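Putative platelet activating factor (Streptococcus pneumoniae, PDB 2HSJ) is of unknown function but is probably an SGNH-type hydrolase that cleaves ester or related acyl bonds. Local coordinates at residues D[31-36]-D[80-85]; D[37-42]-D[58-63]; D[90-95]-D[131-136]; D[173-178]-D[206-211]. One frame throughout, in Å; residues are numbered along the deposited sequence. Where two conformers were deposited one is given.

Interaction 1: residues D[31-36]-D[80-85]; sequences SVVEPN and HLYGGA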
loop_
_atom_site.group_PDB
_atom_site.type_symbol
_atom_site.label_atom_id
_atom_site.label_comp_id
_atom_site.label_asym_id
_atom_site.label_seq_id
_atom_site.Cartn_x
_atom_site.Cartn_y
_atom_site.Cartn_z
ATOM N N SER D 31 -6.827 -6.106 9.123
ATOM C CA SER D 31 -6.421 -4.907 8.372
ATOM C C SER D 31 -5.795 -5.244 7.007
ATOM O O SER D 31 -4.998 -6.210 6.898
ATOM C CB SER D 31 -5.420 -4.106 9.175
ATOM O OG SER D 31 -4.892 -3.060 8.377
ATOM N N VAL D 32 -6.099 -4.427 5.994
ATOM C CA VAL D 32 -5.539 -4.640 4.664
ATOM C C VAL D 32 -4.294 -3.774 4.422
ATOM O O VAL D 32 -3.728 -3.823 3.322
ATOM C CB VAL D 32 -6.577 -4.435 3.527
ATOM C CG1 VAL D 32 -7.773 -5.310 3.752
ATOM C CG2 VAL D 32 -6.982 -2.957 3.389
ATOM N N VAL D 33 -3.866 -2.996 5.418
ATOM C CA VAL D 33 -2.667 -2.176 5.241
ATOM C C VAL D 33 -1.554 -2.685 6.150
ATOM O O VAL D 33 -1.804 -3.334 7.168
ATOM C CB VAL D 33 -2.926 -0.667 5.498
ATOM C CG1 VAL D 33 -4.001 -0.170 4.546
ATOM C CG2 VAL D 33 -3.344 -0.411 6.953
ATOM N N GLU D 34 -0.318 -2.350 5.781
ATOM C CA GLU D 34 0.842 -2.617 6.619
ATOM C C GLU D 34 1.258 -1.308 7.272
ATOM O O GLU D 34 1.642 -0.359 6.572
ATOM C CB GLU D 34 1.985 -3.136 5.743
ATOM C CG GLU D 34 1.802 -4.606 5.359
ATOM C CD GLU D 34 2.104 -5.577 6.494
ATOM O OE1 GLU D 34 2.398 -5.139 7.627
ATOM O OE2 GLU D 34 2.043 -6.805 6.250
ATOM N N PRO D 35 1.138 -1.205 8.607
ATOM C CA PRO D 35 1.566 0.048 9.212
ATOM C C PRO D 35 3.065 0.255 9.074
ATOM O O PRO D 35 3.833 -0.619 9.439
ATOM C CB PRO D 35 1.192 -0.086 10.689
ATOM C CG PRO D 35 0.706 -1.475 10.877
ATOM C CD PRO D 35 0.576 -2.172 9.581
ATOM N N ASN D 36 3.456 1.399 8.541
ATOM C CA ASN D 36 4.852 1.797 8.578
ATOM C C ASN D 36 5.153 2.466 9.915
ATOM O O ASN D 36 6.233 2.281 10.497
ATOM C CB ASN D 36 5.170 2.708 7.392
ATOM C CG ASN D 36 6.612 3.180 7.394
ATOM O OD1 ASN D 36 6.900 4.308 7.822
ATOM N ND2 ASN D 36 7.547 2.302 6.951
ATOM N N HIS D 80 -2.460 -2.685 20.504
ATOM C CA HIS D 80 -1.903 -1.490 19.853
ATOM C C HIS D 80 -0.826 -1.816 18.869
ATOM O O HIS D 80 -0.280 -0.904 18.251
ATOM C CB HIS D 80 -1.386 -0.520 20.911
ATOM C CG HIS D 80 -2.460 -0.100 21.859
ATOM N ND1 HIS D 80 -3.215 1.041 21.674
ATOM C CD2 HIS D 80 -2.945 -0.699 22.970
ATOM C CE1 HIS D 80 -4.103 1.139 22.649
ATOM N NE2 HIS D 80 -3.988 0.078 23.430
ATOM N N LEU D 81 -0.534 -3.115 18.694
ATOM C CA LEU D 81 0.611 -3.536 17.864
ATOM C C LEU D 81 0.209 -4.580 16.831
ATOM O O LEU D 81 -0.349 -5.637 17.191
ATOM C CB LEU D 81 1.713 -4.114 18.749
ATOM C CG LEU D 81 2.339 -3.182 19.804
ATOM C CD1 LEU D 81 3.236 -3.969 20.770
ATOM C CD2 LEU D 81 3.137 -2.088 19.134
ATOM N N TYR D 82 0.497 -4.288 15.556
ATOM C CA TYR D 82 0.424 -5.299 14.503
ATOM C C TYR D 82 1.285 -4.858 13.340
ATOM O O TYR D 82 1.740 -3.694 13.299
ATOM C CB TYR D 82 -1.001 -5.557 14.042
ATOM C CG TYR D 82 -1.588 -4.548 13.075
ATOM C CD1 TYR D 82 -1.664 -4.820 11.705
ATOM C CD2 TYR D 82 -2.109 -3.329 13.536
ATOM C CE1 TYR D 82 -2.246 -3.938 10.808
ATOM C CE2 TYR D 82 -2.673 -2.413 12.635
ATOM C CZ TYR D 82 -2.727 -2.712 11.261
ATOM O OH TYR D 82 -3.317 -1.845 10.352
ATOM N N GLY D 83 1.511 -5.793 12.423
ATOM C CA GLY D 83 2.201 -5.512 11.183
ATOM C C GLY D 83 3.473 -6.297 11.016
ATOM O O GLY D 83 4.125 -6.677 11.996
ATOM N N GLY D 84 3.831 -6.504 9.765
ATOM C CA GLY D 84 5.056 -7.211 9.431
ATOM C C GLY D 84 6.253 -6.334 9.117
ATOM O O GLY D 84 7.348 -6.874 8.850
ATOM N N ALA D 85 6.052 -5.009 9.100
ATOM C CA ALA D 85 7.132 -4.088 8.699
ATOM C C ALA D 85 6.997 -2.732 9.393
ATOM O O ALA D 85 6.962 -1.664 8.763
ATOM C CB ALA D 85 7.118 -3.915 7.195
HETATM O O HOH W 1 3.775 -3.341 9.247
HETATM O O HOH W 2 6.991 -0.458 6.388
#
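E34 OE1 is gripped twice: by the backbone N of G84, 2.9 Å from OE1, and by a water that donates to it. The G84 N-H runs almost straight (166° at the hydrogen) and meets the carboxylate on its syn side, 17° out of its plane. A bend at chi2 (-75°) folds the glutamate chain so that the oxygen can reach this turn. The same water donates to P35 O and accepts from A85 N, 2.8 Å away, binding side chain and both backbones. Glycine fits at G83, where P35 CD lies close by and the backbone angles would press any CB against the preceding carbonyl oxygen.

The apolar half rests on Y82. P35 CG sits over one face of its ring, 3.8 Å from the centroid, in a CH-pi contact to which proline, its ring closed on the backbone, brings C-H groups held in place. At the far end of the ring, S31 OG and Y82 OH share a 2.8 Å hydrogen bond. S31 OG also accepts from V33 N at 3.1 Å, an ST turn just after helix 3-30; E52 of the second subunit adds a weak hydrogen bond to Y82 OH.

Two loops are joined by side chains, one backbone N-H and water, without strand pairing, and the pair of donors on E34 OE1 is consistent with an ionised carboxylate.

Interaction 2: residues D[37-42]-D[58-63]; sequences ILFIGD and KTIVNR
I37 and I60 lie side by side and point the same way, I37 CB 4.1 Å from I60 CG1, as expected of partners in parallel strands. I60 CG2 stands anti to the backbone N (CG1 being at chi1 -53°), which turns it along the strand toward the F39 ring. There it meets CD1 and CE1 obliquely, though two conformers are deposited for that ring, leaving the detail doubtful. I37 also carries the aliphatic part of K58, whose CD is 3.9 Å from I37 CG1; its NZ continues to N36 and to D87 of the third subunit.

On the other face L38 and V61 stand side by side, with L38 CD2 4.1 Å from V61 CB, and the L38 side chain also runs obliquely over the R63 stem. Four backbone bonds join the strands, among them F39 N to V61 O at 2.9 Å and R63 N to F39 O at 2.7 Å. These are strands 37-41 and 60-64 of a five-stranded parallel sheet, in a beta-alpha-beta connection of the SGNH hydrolase fold; D42 follows in the Gly-Asp-Ser sequence that carries the nucleophilic serine in relatives.

R63 bends at chi2 (-68°), leading its guanidinium away from the pair. NH1 bonds N62 O at 3.0 Å, roughly in the guanidinium plane, while NH2 forms a salt bridge with E52 of the second subunit and Y24 adds a cation-pi contact.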
loop_
_atom_site.group_PDB
_atom_site.type_symbol
_atom_site.label_atom_id
_atom_site.label_comp_id
_atom_site.label_asym_id
_atom_site.label_seq_id
_atom_site.Cartn_x
_atom_site.Cartn_y
_atom_site.Cartn_z
ATOM N N ILE D 37 4.180 3.248 10.399
ATOM C CA ILE D 37 4.272 3.920 11.684
ATOM C C ILE D 37 2.984 3.564 12.434
ATOM O O ILE D 37 1.878 3.625 11.850
ATOM C CB ILE D 37 4.339 5.473 11.500
ATOM C CG1 ILE D 37 5.399 5.861 10.454
ATOM C CG2 ILE D 37 4.451 6.199 12.841
ATOM C CD1 ILE D 37 6.800 5.736 10.850
ATOM N N LEU D 38 3.124 3.156 13.698
ATOM C CA LEU D 38 1.974 3.058 14.591
ATOM C C LEU D 38 2.003 4.244 15.538
ATOM O O LEU D 38 3.035 4.468 16.199
ATOM C CB LEU D 38 2.044 1.765 15.408
ATOM C CG LEU D 38 1.740 0.480 14.632
ATOM C CD1 LEU D 38 2.267 -0.736 15.361
ATOM C CD2 LEU D 38 0.232 0.263 14.411
ATOM N N PHE D 39 0.911 5.010 15.622
ATOM C CA PHE D 39 0.798 6.075 16.629
ATOM C C PHE D 39 -0.008 5.498 17.777
ATOM O O PHE D 39 -1.143 5.065 17.581
ATOM C CB PHE D 39 0.079 7.311 16.062
ATOM C CG PHE D 39 1.009 8.414 15.615
ATOM C CD1 PHE D 39 1.823 8.236 14.508
ATOM C CD2 PHE D 39 1.055 9.625 16.296
ATOM C CE1 PHE D 39 2.677 9.250 14.073
ATOM C CE2 PHE D 39 1.926 10.637 15.876
ATOM C CZ PHE D 39 2.726 10.445 14.771
ATOM N N ILE D 40 0.609 5.456 18.955
ATOM C CA ILE D 40 -0.018 4.875 20.147
ATOM C C ILE D 40 -0.074 5.934 21.241
ATOM O O ILE D 40 0.854 6.727 21.430
ATOM C CB ILE D 40 0.805 3.628 20.648
ATOM C CG1 ILE D 40 0.835 2.566 19.544
ATOM C CG2 ILE D 40 0.256 3.078 21.962
ATOM C CD1 ILE D 40 1.739 1.403 19.910
ATOM N N GLY D 41 -1.169 5.943 21.977
ATOM C CA GLY D 41 -1.263 6.861 23.117
ATOM C C GLY D 41 -2.665 7.189 23.521
ATOM O O GLY D 41 -3.558 6.352 23.378
ATOM N N ASP D 42 -2.853 8.411 24.009
ATOM C CA ASP D 42 -4.110 8.779 24.678
ATOM C C ASP D 42 -5.049 9.563 23.760
ATOM O O ASP D 42 -5.040 9.350 22.540
ATOM C CB ASP D 42 -3.777 9.552 25.979
ATOM C CG ASP D 42 -2.918 10.803 25.736
ATOM O OD1 ASP D 42 -2.905 11.320 24.584
ATOM O OD2 ASP D 42 -2.258 11.296 26.704
ATOM N N LYS D 58 3.033 7.661 3.349
ATOM C CA LYS D 58 3.576 6.844 4.424
ATOM C C LYS D 58 2.359 6.401 5.227
ATOM O O LYS D 58 1.566 7.251 5.683
ATOM C CB LYS D 58 4.505 7.701 5.296
ATOM C CG LYS D 58 5.117 6.983 6.469
ATOM C CD LYS D 58 6.183 7.854 7.136
ATOM C CE LYS D 58 7.519 7.812 6.427
ATOM N NZ LYS D 58 8.366 6.697 6.931
ATOM N N THR D 59 2.217 5.092 5.437
ATOM C CA THR D 59 1.053 4.559 6.134
ATOM C C THR D 59 1.229 4.622 7.638
ATOM O O THR D 59 2.026 3.871 8.229
ATOM C CB THR D 59 0.727 3.115 5.726
ATOM O OG1 THR D 59 0.582 3.075 4.301
ATOM C CG2 THR D 59 -0.572 2.645 6.354
ATOM N N ILE D 60 0.449 5.516 8.248
ATOM C CA ILE D 60 0.478 5.749 9.685
ATOM C C ILE D 60 -0.883 5.303 10.190
ATOM O O ILE D 60 -1.917 5.731 9.703
ATOM C CB ILE D 60 0.634 7.261 10.003
ATOM C CG1 ILE D 60 1.864 7.791 9.242
ATOM C CG2 ILE D 60 0.719 7.465 11.549
ATOM C CD1 ILE D 60 2.182 9.316 9.423
ATOM N N VAL D 61 -0.846 4.403 11.164
ATOM C CA VAL D 61 -2.080 3.828 11.701
ATOM C C VAL D 61 -2.319 4.286 13.132
ATOM O O VAL D 61 -1.405 4.287 13.966
ATOM C CB VAL D 61 -2.065 2.250 11.595
ATOM C CG1 VAL D 61 -3.242 1.593 12.296
ATOM C CG2 VAL D 61 -2.063 1.810 10.139
ATOM N N ASN D 62 -3.575 4.641 13.418
ATOM C CA ASN D 62 -3.949 5.178 14.717
ATOM C C ASN D 62 -4.269 4.037 15.665
ATOM O O ASN D 62 -5.193 3.241 15.427
ATOM C CB ASN D 62 -5.189 6.047 14.553
ATOM C CG ASN D 62 -5.348 7.017 15.696
ATOM O OD1 ASN D 62 -5.244 6.635 16.854
ATOM N ND2 ASN D 62 -5.567 8.301 15.377
ATOM N N ARG D 63 -3.529 3.989 16.769
ATOM C CA ARG D 63 -3.891 3.089 17.855
ATOM C C ARG D 63 -3.954 3.893 19.168
ATOM O O ARG D 63 -3.523 3.425 20.217
ATOM C CB ARG D 63 -2.894 1.904 17.945
ATOM C CG ARG D 63 -3.109 0.822 16.846
ATOM C CD ARG D 63 -4.420 0.097 17.089
ATOM N NE ARG D 63 -4.721 -0.997 16.156
ATOM C CZ ARG D 63 -5.339 -0.804 14.984
ATOM N NH1 ARG D 63 -5.680 0.428 14.580
ATOM N NH2 ARG D 63 -5.610 -1.860 14.188
#

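Interaction 3: residues D[90-95]-D[131-136]; sequences FLLIGT and SILPVN
L92 and L133 meet by their branched ends, whose methyls suit this buried place: L92 CD2 lies 4.2 Å from L133 CD1, and the two side chains cross at about a right angle. The other apolar meetings belong to I132, whose beta-branch lets one residue serve two neighbours. With CG1 anti to the carbonyl carbon (chi1 -59°) and chi2 extended, CD1 reaches the backbone of G94, 4.0 Å from its CA. CG2 takes the other direction and rests 3.9 Å from T95 CB. Having no side chain, G94 leaves the room that I132 CD1 needs, and its backbone angles also suit glycine.

Carbon-to-oxygen packing comes next. L92 CD1 lies 3.5 Å from S131 O, and I132 CG1 lies 3.7 Å from I93 O, itself hydrogen-bonded to the hydroxyl of Y160.

Both segments leave the C-terminal ends of neighbouring parallel strands, 88-92 and 126-130, the edge where SGNH hydrolases build their active site. G94 is the N-cap of helix 95-99, and with T95 it begins a Gly-Thr-Asn-Asp sequence; in relatives the matching asparagine contributes to the oxyanion hole.

No direct hydrogen bond spans the segments, and water supplies the polar link. One molecule lies 2.7 Å from T95 OG1 and donates to L133 O at 2.8 Å. With chi1 at -161°, T95 turns OG1 opposite its own N and out to this water. Toward residues 173-178, S131 OG accepts from the backbone N of both V175 and F176, a task for which a small hydroxyl is well suited.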
loop_
_atom_site.group_PDB
_atom_site.type_symbol
_atom_site.label_atom_id
_atom_site.label_comp_id
_atom_site.label_asym_id
_atom_site.label_seq_id
_atom_site.Cartn_x
_atom_site.Cartn_y
_atom_site.Cartn_z
ATOM N N PHE D 90 5.248 5.766 17.384
ATOM C CA PHE D 90 5.223 7.063 18.072
ATOM C C PHE D 90 4.352 6.887 19.289
ATOM O O PHE D 90 3.219 6.416 19.176
ATOM C CB PHE D 90 4.640 8.145 17.176
ATOM C CG PHE D 90 5.623 8.718 16.206
ATOM C CD1 PHE D 90 6.353 7.915 15.342
ATOM C CD2 PHE D 90 5.843 10.091 16.192
ATOM C CE1 PHE D 90 7.260 8.478 14.462
ATOM C CE2 PHE D 90 6.752 10.659 15.324
ATOM C CZ PHE D 90 7.466 9.855 14.456
ATOM N N LEU D 91 4.870 7.274 20.448
ATOM C CA LEU D 91 4.170 7.095 21.696
ATOM C C LEU D 91 3.975 8.456 22.377
ATOM O O LEU D 91 4.941 9.143 22.723
ATOM C CB LEU D 91 4.985 6.160 22.583
ATOM C CG LEU D 91 4.383 5.853 23.928
ATOM C CD1 LEU D 91 2.965 5.317 23.784
ATOM C CD2 LEU D 91 5.317 4.849 24.639
ATOM N N LEU D 92 2.705 8.810 22.601
ATOM C CA LEU D 92 2.350 10.051 23.281
ATOM C C LEU D 92 1.408 9.665 24.405
ATOM O O LEU D 92 0.223 9.352 24.191
ATOM C CB LEU D 92 1.662 11.085 22.354
ATOM C CG LEU D 92 1.234 12.379 23.064
ATOM C CD1 LEU D 92 2.424 13.072 23.802
ATOM C CD2 LEU D 92 0.635 13.296 22.031
ATOM N N ILE D 93 1.925 9.701 25.625
ATOM C CA ILE D 93 1.138 9.275 26.766
ATOM C C ILE D 93 1.744 9.839 28.024
ATOM O O ILE D 93 2.952 10.115 28.065
ATOM C CB ILE D 93 1.030 7.710 26.815
ATOM C CG1 ILE D 93 -0.129 7.271 27.738
ATOM C CG2 ILE D 93 2.396 7.070 27.141
ATOM C CD1 ILE D 93 -0.596 5.882 27.471
ATOM N N GLY D 94 0.884 10.029 29.032
ATOM C CA GLY D 94 1.329 10.465 30.340
ATOM C C GLY D 94 0.526 11.622 30.878
ATOM O O GLY D 94 0.468 11.772 32.098
ATOM N N THR D 95 -0.100 12.437 30.020
ATOM C CA THR D 95 -0.835 13.604 30.546
ATOM C C THR D 95 -1.948 13.171 31.489
ATOM O O THR D 95 -2.276 13.897 32.420
ATOM C CB THR D 95 -1.332 14.584 29.453
ATOM O OG1 THR D 95 -1.631 15.864 30.055
ATOM C CG2 THR D 95 -2.561 14.053 28.707
ATOM N N SER D 131 7.622 14.048 24.040
ATOM C CA SER D 131 7.369 14.830 25.237
ATOM C C SER D 131 5.858 14.936 25.463
ATOM O O SER D 131 5.105 15.165 24.515
ATOM C CB SER D 131 7.958 16.225 25.035
ATOM O OG SER D 131 7.341 16.851 23.935
ATOM N N ILE D 132 5.415 14.822 26.714
ATOM C CA ILE D 132 4.050 15.213 27.062
ATOM C C ILE D 132 3.843 16.681 26.670
ATOM O O ILE D 132 4.697 17.535 26.895
ATOM C CB ILE D 132 3.807 15.008 28.572
ATOM C CG1 ILE D 132 4.025 13.534 28.948
ATOM C CG2 ILE D 132 2.441 15.556 28.996
ATOM C CD1 ILE D 132 4.112 13.269 30.464
ATOM N N LEU D 133 2.686 16.980 26.079
ATOM C CA LEU D 133 2.466 18.320 25.554
ATOM C C LEU D 133 2.125 19.315 26.670
ATOM O O LEU D 133 1.636 18.913 27.730
ATOM C CB LEU D 133 1.349 18.305 24.509
ATOM C CG LEU D 133 1.422 17.229 23.429
ATOM C CD1 LEU D 133 0.331 17.464 22.383
ATOM C CD2 LEU D 133 2.765 17.247 22.783
ATOM N N PRO D 134 2.344 20.626 26.433
ATOM C CA PRO D 134 1.964 21.651 27.429
ATOM C C PRO D 134 0.444 21.794 27.520
ATOM O O PRO D 134 -0.293 21.377 26.607
ATOM C CB PRO D 134 2.571 22.950 26.882
ATOM C CG PRO D 134 2.683 22.688 25.383
ATOM C CD PRO D 134 2.897 21.210 25.194
ATOM N N VAL D 135 0.004 22.382 28.623
ATOM C CA VAL D 135 -1.366 22.789 28.808
ATOM C C VAL D 135 -1.424 24.308 28.845
ATOM O O VAL D 135 -0.396 24.989 28.982
ATOM C CB VAL D 135 -1.953 22.197 30.106
ATOM C CG1 VAL D 135 -2.026 20.692 29.981
ATOM C CG2 VAL D 135 -1.136 22.632 31.349
ATOM N N ASN D 136 -2.639 24.838 28.738
ATOM C CA ASN D 136 -2.855 26.268 28.901
ATOM C C ASN D 136 -3.442 26.490 30.276
ATOM O O ASN D 136 -4.473 25.909 30.623
ATOM C CB ASN D 136 -3.733 26.826 27.780
ATOM C CG ASN D 136 -3.786 28.348 27.796
ATOM O OD1 ASN D 136 -4.294 28.936 28.736
ATOM N ND2 ASN D 136 -3.233 28.989 26.760
HETATM O O HOH W 3 -0.655 17.335 27.964
#

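Interaction 4: residues D[173-178]-D[206-211]; sequences VPVFDC and SKSLKD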
loop_
_atom_site.group_PDB
_atom_site.type_symbol
_atom_site.label_atom_id
_atom_site.label_comp_id
_atom_site.label_asym_id
_atom_site.label_seq_id
_atom_site.Cartn_x
_atom_site.Cartn_y
_atom_site.Cartn_z
ATOM N N VAL D 173 11.407 12.772 21.690
ATOM C CA VAL D 173 11.011 13.735 20.670
ATOM C C VAL D 173 10.497 14.993 21.374
ATOM O O VAL D 173 9.387 15.016 21.866
ATOM C CB VAL D 173 9.942 13.158 19.675
ATOM C CG1 VAL D 173 9.614 14.191 18.592
ATOM C CG2 VAL D 173 10.418 11.833 19.041
ATOM N N PRO D 174 11.328 16.053 21.434
ATOM C CA PRO D 174 10.955 17.263 22.172
ATOM C C PRO D 174 10.015 18.117 21.342
ATOM O O PRO D 174 10.449 18.839 20.439
ATOM C CB PRO D 174 12.311 17.950 22.410
ATOM C CG PRO D 174 13.164 17.503 21.256
ATOM C CD PRO D 174 12.668 16.164 20.812
ATOM N N VAL D 175 8.716 17.957 21.573
ATOM C CA VAL D 175 7.715 18.759 20.855
ATOM C C VAL D 175 7.038 19.790 21.771
ATOM O O VAL D 175 6.340 20.676 21.289
ATOM C CB VAL D 175 6.636 17.899 20.142
ATOM C CG1 VAL D 175 7.238 17.104 19.004
ATOM C CG2 VAL D 175 5.924 16.967 21.086
ATOM N N PHE D 176 7.233 19.653 23.092
ATOM C CA PHE D 176 6.658 20.572 24.070
ATOM C C PHE D 176 6.888 22.030 23.670
ATOM O O PHE D 176 5.933 22.808 23.548
ATOM C CB PHE D 176 7.255 20.271 25.452
ATOM C CG PHE D 176 6.781 21.177 26.550
ATOM C CD1 PHE D 176 5.801 20.748 27.438
ATOM C CD2 PHE D 176 7.329 22.454 26.713
ATOM C CE1 PHE D 176 5.364 21.577 28.467
ATOM C CE2 PHE D 176 6.892 23.294 27.744
ATOM C CZ PHE D 176 5.905 22.856 28.615
ATOM N N ASP D 177 8.144 22.391 23.417
ATOM C CA ASP D 177 8.469 23.797 23.185
ATOM C C ASP D 177 7.835 24.335 21.896
ATOM O O ASP D 177 7.518 25.536 21.806
ATOM C CB ASP D 177 9.983 24.008 23.187
ATOM C CG ASP D 177 10.619 23.801 24.575
ATOM O OD1 ASP D 177 9.938 23.989 25.608
ATOM O OD2 ASP D 177 11.833 23.492 24.634
ATOM N N CYS D 178 7.616 23.454 20.919
ATOM C CA CYS D 178 6.970 23.844 19.653
ATOM C C CYS D 178 5.530 24.299 19.806
ATOM O O CYS D 178 5.009 25.008 18.945
ATOM C CB CYS D 178 7.013 22.715 18.627
ATOM S SG CYS D 178 8.710 22.373 18.052
ATOM N N SER D 206 2.338 18.390 13.857
ATOM C CA SER D 206 2.745 17.623 12.696
ATOM C C SER D 206 4.017 18.176 12.044
ATOM O O SER D 206 4.909 17.419 11.621
ATOM C CB SER D 206 1.596 17.597 11.688
ATOM O OG SER D 206 0.469 16.971 12.255
ATOM N N LYS D 207 4.108 19.500 11.974
ATOM C CA LYS D 207 5.299 20.126 11.409
ATOM C C LYS D 207 6.529 19.779 12.273
ATOM O O LYS D 207 7.599 19.474 11.735
ATOM C CB LYS D 207 5.096 21.636 11.351
ATOM C CG LYS D 207 6.259 22.422 10.772
ATOM C CD LYS D 207 5.841 23.892 10.659
ATOM C CE LYS D 207 7.009 24.838 10.863
ATOM N NZ LYS D 207 7.681 25.226 9.595
ATOM N N SER D 208 6.364 19.775 13.592
ATOM C CA SER D 208 7.491 19.429 14.460
ATOM C C SER D 208 7.853 17.948 14.368
ATOM O O SER D 208 9.026 17.610 14.536
ATOM C CB SER D 208 7.207 19.803 15.907
ATOM O OG SER D 208 6.217 18.965 16.452
ATOM N N LEU D 209 6.875 17.072 14.080
ATOM C CA LEU D 209 7.130 15.609 14.037
ATOM C C LEU D 209 7.633 15.083 12.700
ATOM O O LEU D 209 8.161 13.970 12.648
ATOM C CB LEU D 209 5.861 14.806 14.383
ATOM C CG LEU D 209 5.371 14.923 15.820
ATOM C CD1 LEU D 209 4.033 14.187 15.965
ATOM C CD2 LEU D 209 6.413 14.365 16.801
ATOM N N LYS D 210 7.444 15.839 11.624
ATOM C CA LYS D 210 7.640 15.282 10.289
ATOM C C LYS D 210 8.993 14.594 10.069
ATOM O O LYS D 210 9.053 13.479 9.554
ATOM C CB LYS D 210 7.413 16.363 9.226
ATOM C CG LYS D 210 7.667 15.839 7.809
ATOM C CD LYS D 210 7.456 16.911 6.766
ATOM C CE LYS D 210 7.130 16.304 5.389
ATOM N NZ LYS D 210 7.802 14.999 5.181
ATOM N N ASP D 211 10.077 15.251 10.472
ATOM C CA ASP D 211 11.412 14.700 10.256
ATOM C C ASP D 211 11.616 13.396 10.986
ATOM O O ASP D 211 12.421 12.550 10.552
ATOM C CB ASP D 211 12.500 15.680 10.683
ATOM C CG ASP D 211 12.736 16.787 9.659
ATOM O OD1 ASP D 211 11.953 16.942 8.688
ATOM O OD2 ASP D 211 13.721 17.531 9.839
#
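The last long helix of the chain, 199-209, packs here against the turn through which strand 170-173 of the parallel sheet passes into helix 176-179. L209 supplies the apolar part from the helix. One methyl, CD2, is shared by two valines: it lies 3.7 Å from V173 CG1 and 3.6 Å from V175 CG1, and the L209 side chain crosses both valines at about a right angle. Valines suit these places because their short, branched stems present methyls close to the backbone, while the longer leucine can reach from the helix to both.

V175 CG1 has a second neighbour, S208 OG, at 3.3 Å. That approach is plain packing; the hydroxyl hydrogen-bonds back to L205 O in its own helix. Its chi1 of 70° puts OG between the backbone N and the carbonyl carbon, within range of L205 O, one turn back, and a residue this small lets the helix come close. Further out, C178 SG touches S208 CB at 3.7 Å, sulfur against carbon, at the more exposed end of the contact. No hydrogen bond crosses between the segments.

The inner part of the contact merges with the sheet: V173 touches K128 and L130 of strand 126-130, and L209 also rests on L130. V173 is also met by Y212, V175 by L133, and F176 turns instead to helix 150-164.

Overall arrangement
Interactions 1 and 2 touch, with centres 10 Å apart: H80 ND1 bonds R63 O (2.8 Å), and interaction 2 is nested in the loop that interaction 1 closes. The sheet leads on to interaction 3, whose strand 88-92 pairs with 37-41, as I40 N to F90 O at 2.8 Å attests. Interaction 4, centred 11 Å from interaction 3, is tied to it by S131. D42 and T95 pack together, so interactions 2 and 3 bring two family sequence motifs side by side at the probable active site. Interaction 1, 24 Å from both 3 and 4 between centres, lies at the subunit interfaces, where interaction 2 also meets the second and third subunits.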